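DITP/XTP pyrophosphatase (Staphylococcus aureus, PDB 4BNQ) probably hydrolyses non-canonical purine nucleoside triphosphates such as XTP, dITP and ITP to their monophosphates with magnesium, clearing them from the nucleotide pool as a homodimer. Local coordinates at residues A[78-81]-A[82-86]; A[92-95]-A[96-99]; A[180-183]-A[184-188]. All coordinates share one frame; numbering follows the deposited sequence.

Contact 1. Residues A[78-81]-A[82-86]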
loop_
_atom_site.group_PDB
_atom_site.type_symbol
_atom_site.label_atom_id
_atom_site.label_comp_id
_atom_site.label_asym_id
_atom_site.label_seq_id
_atom_site.Cartn_x
_atom_site.Cartn_y
_atom_site.Cartn_z
ATOM N N GLY A 78 -20.466 -3.949 0.657
ATOM C CA GLY A 78 -19.405 -4.875 0.317
ATOM C C GLY A 78 -19.671 -5.770 -0.877
ATOM O O GLY A 78 -18.834 -6.605 -1.215
ATOM N N GLU A 79 -20.820 -5.632 -1.524
ATOM C CA GLU A 79 -21.010 -6.382 -2.765
ATOM C C GLU A 79 -20.129 -5.736 -3.816
ATOM O O GLU A 79 -19.843 -4.546 -3.730
ATOM C CB GLU A 79 -22.453 -6.320 -3.258
ATOM C CG GLU A 79 -23.463 -7.179 -2.532
ATOM C CD GLU A 79 -24.867 -6.968 -3.098
ATOM O OE1 GLU A 79 -25.594 -6.051 -2.626
ATOM O OE2 GLU A 79 -25.224 -7.702 -4.046
ATOM N N PRO A 80 -19.722 -6.503 -4.834
ATOM C CA PRO A 80 -19.888 -7.951 -5.033
ATOM C C PRO A 80 -19.000 -8.831 -4.137
ATOM O O PRO A 80 -19.280 -10.026 -4.024
ATOM C CB PRO A 80 -19.431 -8.156 -6.479
ATOM C CG PRO A 80 -19.603 -6.845 -7.141
ATOM C CD PRO A 80 -19.337 -5.814 -6.080
ATOM N N GLY A 81 -17.937 -8.277 -3.562
ATOM C CA GLY A 81 -17.034 -9.036 -2.709
ATOM C C GLY A 81 -16.544 -10.340 -3.326
ATOM O O GLY A 81 -16.197 -10.377 -4.505
ATOM N N ILE A 82 -16.535 -11.421 -2.553
ATOM C CA ILE A 82 -16.030 -12.698 -3.066
ATOM C C ILE A 82 -16.811 -13.197 -4.281
ATOM O O ILE A 82 -16.324 -14.041 -5.034
ATOM C CB ILE A 82 -15.987 -13.789 -1.987
ATOM C CG1 ILE A 82 -17.383 -14.034 -1.409
ATOM C CG2 ILE A 82 -15.025 -13.408 -0.878
ATOM C CD1 ILE A 82 -17.423 -15.196 -0.435
ATOM N N TYR A 83 -18.014 -12.666 -4.479
ATOM C CA TYR A 83 -18.782 -12.999 -5.671
ATOM C C TYR A 83 -18.438 -12.115 -6.874
ATOM O O TYR A 83 -19.122 -12.189 -7.904
ATOM C CB TYR A 83 -20.288 -12.929 -5.380
ATOM C CG TYR A 83 -20.700 -13.737 -4.180
ATOM C CD1 TYR A 83 -20.800 -15.124 -4.251
ATOM C CD2 TYR A 83 -20.980 -13.120 -2.973
ATOM C CE1 TYR A 83 -21.173 -15.873 -3.143
ATOM C CE2 TYR A 83 -21.349 -13.859 -1.861
ATOM C CZ TYR A 83 -21.444 -15.234 -1.952
ATOM O OH TYR A 83 -21.816 -15.965 -0.849
ATOM N N SER A 84 -17.385 -11.300 -6.752
ATOM C CA SER A 84 -16.994 -10.387 -7.828
ATOM C C SER A 84 -16.881 -11.054 -9.211
ATOM O O SER A 84 -17.391 -10.503 -10.191
ATOM C CB SER A 84 -15.699 -9.645 -7.491
ATOM O OG SER A 84 -15.913 -8.656 -6.491
ATOM N N ALA A 85 -16.257 -12.231 -9.288
ATOM C CA ALA A 85 -16.000 -12.885 -10.587
ATOM C C ALA A 85 -17.249 -13.429 -11.286
ATOM O O ALA A 85 -17.311 -13.477 -12.521
ATOM C CB ALA A 85 -14.950 -13.990 -10.449
ATOM N N ARG A 86 -18.239 -13.833 -10.497
ATOM C CA ARG A 86 -19.411 -14.514 -11.034
ATOM C C ARG A 86 -20.671 -13.779 -10.604
ATOM O O ARG A 86 -21.747 -14.363 -10.524
ATOM C CB ARG A 86 -19.434 -15.974 -10.554
ATOM C CG ARG A 86 -19.309 -16.089 -9.039
ATOM C CD ARG A 86 -19.425 -17.519 -8.512
ATOM N NE ARG A 86 -19.522 -17.514 -7.049
ATOM C CZ ARG A 86 -18.477 -17.579 -6.219
ATOM N NH1 ARG A 86 -17.241 -17.682 -6.699
ATOM N NH2 ARG A 86 -18.668 -17.554 -4.905
#
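Pro80 O sits at one edge of the Tyr83 ring, near its plane and 3.7 Å from Tyr83 CD2. On the CD1 side, Arg86 NE also lies at the edge and in the plane, while one face carries Ile82 CG1, displaced toward the rim and 3.9 Å above the plane. Ile82 CG1 is thus the contact over a face; Pro80 O and Arg86 NE meet the rim, and the ring leads away from the turn.

The turn itself closes through two carbonyls. Pro80 O accepts from Tyr83 N at 3.0 Å, with a bent N-H...O angle of 131°. Gly81 O is gripped twice by Ser84: its OG donates at 2.6 Å, in the carbonyl plane and on a lone pair, whereas its N donates at 2.7 Å from above that plane. The two donors thus use different regions of the same oxygen. With OG turned beside its own backbone N (chi1 -73°), the hydroxyl can reach back three residues while Pro80 CB packs 3.6 Å from Ser84 OG. Gly81 takes a positive phi of 51°, which favours glycine, and a cis peptide bond precedes Pro80.

Ser84 OG is also hydrogen-bonded to Leu71 N, and Gly81 pairs through its backbone with Leu71, so the turn is fastened to strand 64-73. Ser84 O is hydrogen-bonded to the hydroxyl of Tyr151, a predicted substrate-binding residue that Pro80 also touches.

Chemically, the buried serine hydroxyl donates to Gly81 O and accepts from Leu71 N. These bonds fix its rotation and tie the turn to strand 64-73 beside the predicted nucleotide pocket.

Contact 2. Residues A[92-95]-A[96-99]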
loop_
_atom_site.group_PDB
_atom_site.type_symbol
_atom_site.label_atom_id
_atom_site.label_comp_id
_atom_site.label_asym_id
_atom_site.label_seq_id
_atom_site.Cartn_x
_atom_site.Cartn_y
_atom_site.Cartn_z
ATOM N N LYS A 92 -19.365 -16.190 -15.830
ATOM C CA LYS A 92 -18.310 -15.231 -15.509
ATOM C C LYS A 92 -18.072 -14.230 -16.633
ATOM O O LYS A 92 -16.937 -14.068 -17.087
ATOM C CB LYS A 92 -16.995 -15.951 -15.176
ATOM C CG LYS A 92 -17.130 -17.098 -14.177
ATOM C CD LYS A 92 -15.861 -17.277 -13.338
ATOM C CE LYS A 92 -14.595 -17.281 -14.186
ATOM N NZ LYS A 92 -14.485 -18.460 -15.090
ATOM N N SER A 93 -19.133 -13.571 -17.092
ATOM C CA SER A 93 -18.985 -12.512 -18.091
ATOM C C SER A 93 -18.632 -11.202 -17.400
ATOM O O SER A 93 -19.433 -10.667 -16.621
ATOM C CB SER A 93 -20.272 -12.316 -18.897
ATOM O OG SER A 93 -20.136 -11.222 -19.794
ATOM N N ASP A 94 -17.440 -10.685 -17.670
ATOM C CA ASP A 94 -17.063 -9.392 -17.120
ATOM C C ASP A 94 -18.113 -8.345 -17.519
ATOM O O ASP A 94 -18.570 -7.554 -16.679
ATOM C CB ASP A 94 -15.662 -8.981 -17.596
ATOM C CG ASP A 94 -14.539 -9.736 -16.881
ATOM O OD1 ASP A 94 -14.823 -10.464 -15.909
ATOM O OD2 ASP A 94 -13.356 -9.579 -17.280
ATOM N N GLU A 95 -18.532 -8.365 -18.783
ATOM C CA GLU A 95 -19.511 -7.386 -19.259
ATOM C C GLU A 95 -20.857 -7.486 -18.530
ATOM O O GLU A 95 -21.465 -6.463 -18.219
ATOM C CB GLU A 95 -19.676 -7.449 -20.788
ATOM C CG GLU A 95 -20.755 -6.509 -21.367
ATOM C CD GLU A 95 -20.567 -5.035 -20.975
ATOM O OE1 GLU A 95 -19.405 -4.567 -20.837
ATOM O OE2 GLU A 95 -21.592 -4.326 -20.827
ATOM N N ALA A 96 -21.301 -8.706 -18.222
ATOM C CA ALA A 96 -22.564 -8.889 -17.493
ATOM C C ALA A 96 -22.432 -8.427 -16.044
ATOM O O ALA A 96 -23.347 -7.817 -15.469
ATOM C CB ALA A 96 -23.019 -10.341 -17.543
ATOM N N ASN A 97 -21.289 -8.729 -15.450
ATOM C CA ASN A 97 -21.022 -8.309 -14.085
ATOM C C ASN A 97 -21.065 -6.794 -13.942
ATOM O O ASN A 97 -21.608 -6.273 -12.971
ATOM C CB ASN A 97 -19.673 -8.867 -13.635
ATOM C CG ASN A 97 -19.682 -10.377 -13.544
ATOM O OD1 ASN A 97 -20.755 -10.988 -13.474
ATOM N ND2 ASN A 97 -18.496 -10.993 -13.533
ATOM N N ILE A 98 -20.505 -6.094 -14.925
ATOM C CA ILE A 98 -20.476 -4.635 -14.889
ATOM C C ILE A 98 -21.892 -4.084 -14.995
ATOM O O ILE A 98 -22.269 -3.183 -14.243
ATOM C CB ILE A 98 -19.599 -4.041 -16.028
ATOM C CG1 ILE A 98 -18.123 -4.348 -15.773
ATOM C CG2 ILE A 98 -19.845 -2.551 -16.182
ATOM C CD1 ILE A 98 -17.195 -4.007 -16.960
ATOM N N GLU A 99 -22.677 -4.633 -15.922
ATOM C CA GLU A 99 -24.046 -4.149 -16.146
ATOM C C GLU A 99 -24.901 -4.333 -14.913
ATOM O O GLU A 99 -25.617 -3.418 -14.506
ATOM C CB GLU A 99 -24.684 -4.818 -17.366
ATOM C CG GLU A 99 -24.015 -4.440 -18.690
ATOM C CD GLU A 99 -23.879 -2.932 -18.872
ATOM O OE1 GLU A 99 -24.764 -2.175 -18.408
ATOM O OE2 GLU A 99 -22.885 -2.482 -19.490
HETATM O O HOH W 1 -20.833 -13.404 -14.872
HETATM O O HOH W 2 -15.583 -9.579 -13.295
#
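The N-cap of helix 94-104 is Ser93, whose OG accepts from Ala96 N at 3.2 Å with an N-H...O angle of 157°. The hydroxyl reaches this NH because OG is swung away from the serine's own backbone N, beside the carbonyl carbon (chi1 176°). The methyl of Ala96 closes in alongside, with its CB 3.6 Å from Ser93 CB. The first turn follows, Asn97 N bonding to Ser93 O at 2.9 Å and Ile98 N to Asp94 O.

Asn97 folds back toward the Ser93 carbonyl, its CG 3.1 Å from Ser93 O, which makes a close approach without a side-chain bond. The amide instead bonds outward: OD1 takes Ala88 N and ND2 gives to Ala85 O, and the side chain also touches Tyr151. One water joins Asp94 OD1 to Asn97 ND2, at 2.9 Å from the carboxylate oxygen, and a second lies 2.8 Å from Asn97 OD1 and probably donates to it. Asp94 OD2 accepts from Gly150 N in the predicted substrate-binding segment.

One turn apart, Glu95 and Glu99 bring like groups together: Glu95 OE2 stands 2.6 Å from Glu99 OE2, with the carboxylate planes 36° apart. Glu95 OE1 forms a salt bridge with Lys143.

Such closeness would probably raise the pKa of one acid, so that it may hold a proton between the two oxygens; the salt bridge to Lys143 would work against this at Glu95. On another side of the same turn, the Asn97 amide, bonded through both its oxygen and its nitrogen, fixes the helix start against the 85-88 loop.

Contact 3. Residues A[180-183]-A[184-188]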
loop_
_atom_site.group_PDB
_atom_site.type_symbol
_atom_site.label_atom_id
_atom_site.label_comp_id
_atom_site.label_asym_id
_atom_site.label_seq_id
_atom_site.Cartn_x
_atom_site.Cartn_y
_atom_site.Cartn_z
ATOM N N ASN A 180 -0.054 -3.548 -4.692
ATOM C CA ASN A 180 0.156 -3.346 -3.258
ATOM C C ASN A 180 0.355 -4.653 -2.506
ATOM O O ASN A 180 1.174 -4.718 -1.601
ATOM C CB ASN A 180 -0.993 -2.551 -2.626
ATOM C CG ASN A 180 -0.926 -1.084 -2.963
ATOM O OD1 ASN A 180 0.137 -0.569 -3.300
ATOM N ND2 ASN A 180 -2.061 -0.401 -2.889
ATOM N N ALA A 181 -0.401 -5.684 -2.876
ATOM C CA ALA A 181 -0.239 -6.996 -2.271
ATOM C C ALA A 181 1.125 -7.575 -2.589
ATOM O O ALA A 181 1.759 -8.187 -1.736
ATOM C CB ALA A 181 -1.305 -7.937 -2.774
ATOM N N ILE A 182 1.554 -7.420 -3.836
ATOM C CA ILE A 182 2.815 -7.995 -4.267
ATOM C C ILE A 182 3.994 -7.292 -3.582
ATOM O O ILE A 182 5.015 -7.928 -3.335
ATOM C CB ILE A 182 2.978 -7.939 -5.798
ATOM C CG1 ILE A 182 1.993 -8.883 -6.470
ATOM C CG2 ILE A 182 4.388 -8.347 -6.214
ATOM C CD1 ILE A 182 2.269 -10.360 -6.202
ATOM N N ASN A 183 3.842 -6.005 -3.253
ATOM C CA ASN A 183 4.903 -5.258 -2.548
ATOM C C ASN A 183 5.190 -5.879 -1.191
ATOM O O ASN A 183 6.350 -5.993 -0.784
ATOM C CB ASN A 183 4.554 -3.771 -2.374
ATOM C CG ASN A 183 4.730 -2.966 -3.654
ATOM O OD1 ASN A 183 5.444 -3.378 -4.576
ATOM N ND2 ASN A 183 4.082 -1.800 -3.708
ATOM N N LEU A 184 4.127 -6.293 -0.507
ATOM C CA LEU A 184 4.263 -7.017 0.750
ATOM C C LEU A 184 4.917 -8.376 0.503
ATOM O O LEU A 184 5.739 -8.831 1.308
ATOM C CB LEU A 184 2.906 -7.195 1.443
ATOM C CG LEU A 184 2.183 -5.934 1.936
ATOM C CD1 LEU A 184 0.699 -6.234 2.230
ATOM C CD2 LEU A 184 2.872 -5.371 3.175
ATOM N N LEU A 185 4.580 -9.018 -0.617
ATOM C CA LEU A 185 5.198 -10.307 -0.958
ATOM C C LEU A 185 6.687 -10.136 -1.215
ATOM O O LEU A 185 7.502 -10.869 -0.656
ATOM C CB LEU A 185 4.555 -10.937 -2.196
ATOM C CG LEU A 185 5.274 -12.184 -2.740
ATOM C CD1 LEU A 185 5.177 -13.319 -1.723
ATOM C CD2 LEU A 185 4.696 -12.641 -4.092
ATOM N N GLN A 186 7.033 -9.181 -2.075
ATOM C CA GLN A 186 8.427 -8.958 -2.439
ATOM C C GLN A 186 9.264 -8.567 -1.239
ATOM O O GLN A 186 10.431 -8.959 -1.149
ATOM C CB GLN A 186 8.551 -7.934 -3.575
ATOM C CG GLN A 186 8.324 -8.576 -4.946
ATOM C CD GLN A 186 8.191 -7.564 -6.053
ATOM O OE1 GLN A 186 7.894 -6.389 -5.809
ATOM N NE2 GLN A 186 8.416 -8.004 -7.284
ATOM N N ALA A 187 8.663 -7.820 -0.314
ATOM C CA ALA A 187 9.353 -7.467 0.928
ATOM C C ALA A 187 9.602 -8.723 1.749
ATOM O O ALA A 187 10.656 -8.872 2.358
ATOM C CB ALA A 187 8.560 -6.444 1.739
ATOM N N PHE A 188 8.617 -9.615 1.766
ATOM C CA PHE A 188 8.748 -10.895 2.442
ATOM C C PHE A 188 9.914 -11.705 1.855
ATOM O O PHE A 188 10.742 -12.244 2.588
ATOM C CB PHE A 188 7.433 -11.671 2.327
ATOM C CG PHE A 188 7.453 -13.010 3.007
ATOM C CD1 PHE A 188 7.875 -14.154 2.325
ATOM C CD2 PHE A 188 7.047 -13.136 4.326
ATOM C CE1 PHE A 188 7.898 -15.397 2.958
ATOM C CE2 PHE A 188 7.063 -14.374 4.961
ATOM C CZ PHE A 188 7.488 -15.508 4.273
HETATM O O HOH W 3 8.692 -3.439 -5.147
#
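Ile182 O accepts from Gln186 N at 2.7 Å, the shortest hydrogen bond across this stretch of helix 177-191, with an N-H...O angle of 168°. The neighbouring rungs are longer and more bent: Leu185 N bonds to Ala181 O at 3.1 Å, and Ala187 N to Asn183 O at 3.0 Å.

Above this backbone ladder the side chains divide by face. Ile182 and Leu185 lie side by side and point the same way, CD1 of the isoleucine meeting CD2 of the leucine at 3.9 Å. Because the leucine CG is anti to its own backbone N (chi1 172°), Leu185 CD2 is brought beside Ile182 CD1. Through its other branch, CG2, Ile182 touches Gln186 CD at 3.9 Å, the two chains crossing at an angle, so an otherwise polar chain is packed against an aliphatic branch through its amide carbon.

The amides of Asn183 and Gln186 are turned 25° apart, and the two oxygens do not bond each other. A water donates to both instead, at 3.3 Å from Asn183 OD1 and 3.1 Å from Gln186 OE1. Asn183 OD1 also accepts from Arg179 NE, while Asn180 ND2 reaches Thr134 O on strand 126-139.

The apolar face meets the sheet and helix 11-20: Ile182 packs on Ile119, Phe17 and Ile20, and Leu185 on Met121 and Phe131. Another face forms part of the homodimer interface, where Asn183 and Leu184 pack reciprocally on Leu184 and Asn183 of the second subunit and Ala187 meets Ala187 of that subunit.

Chemically, apolar contacts join the helix to the sheet and helix 11-20, while another face meets the second subunit; on the polar side a water bridges the two acceptor oxygens, and Arg179 also donates to Asn183 OD1.

In the fold
Along the chain the three contacts come in series. Contact 1 spans strand 79-80, an outermost strand of the antiparallel sheet within this chain, and the turn after it; contact 2 opens helix 94-104, and contact 3 lies in helix 177-191 near the C-terminus. Contacts 1 and 2 are neighbours, with centres 11 Å apart and direct touches between the 82-86 turn and the side chains of Lys92 and Asn97. Both touch Tyr151, a predicted substrate-binding residue. Contact 3 stands on the opposite side of the chain's centre, 24 Å from contact 1 and 29 Å from contact 2 between centres, with no touch, and reaches the partner subunit, all within one Ham1 fold.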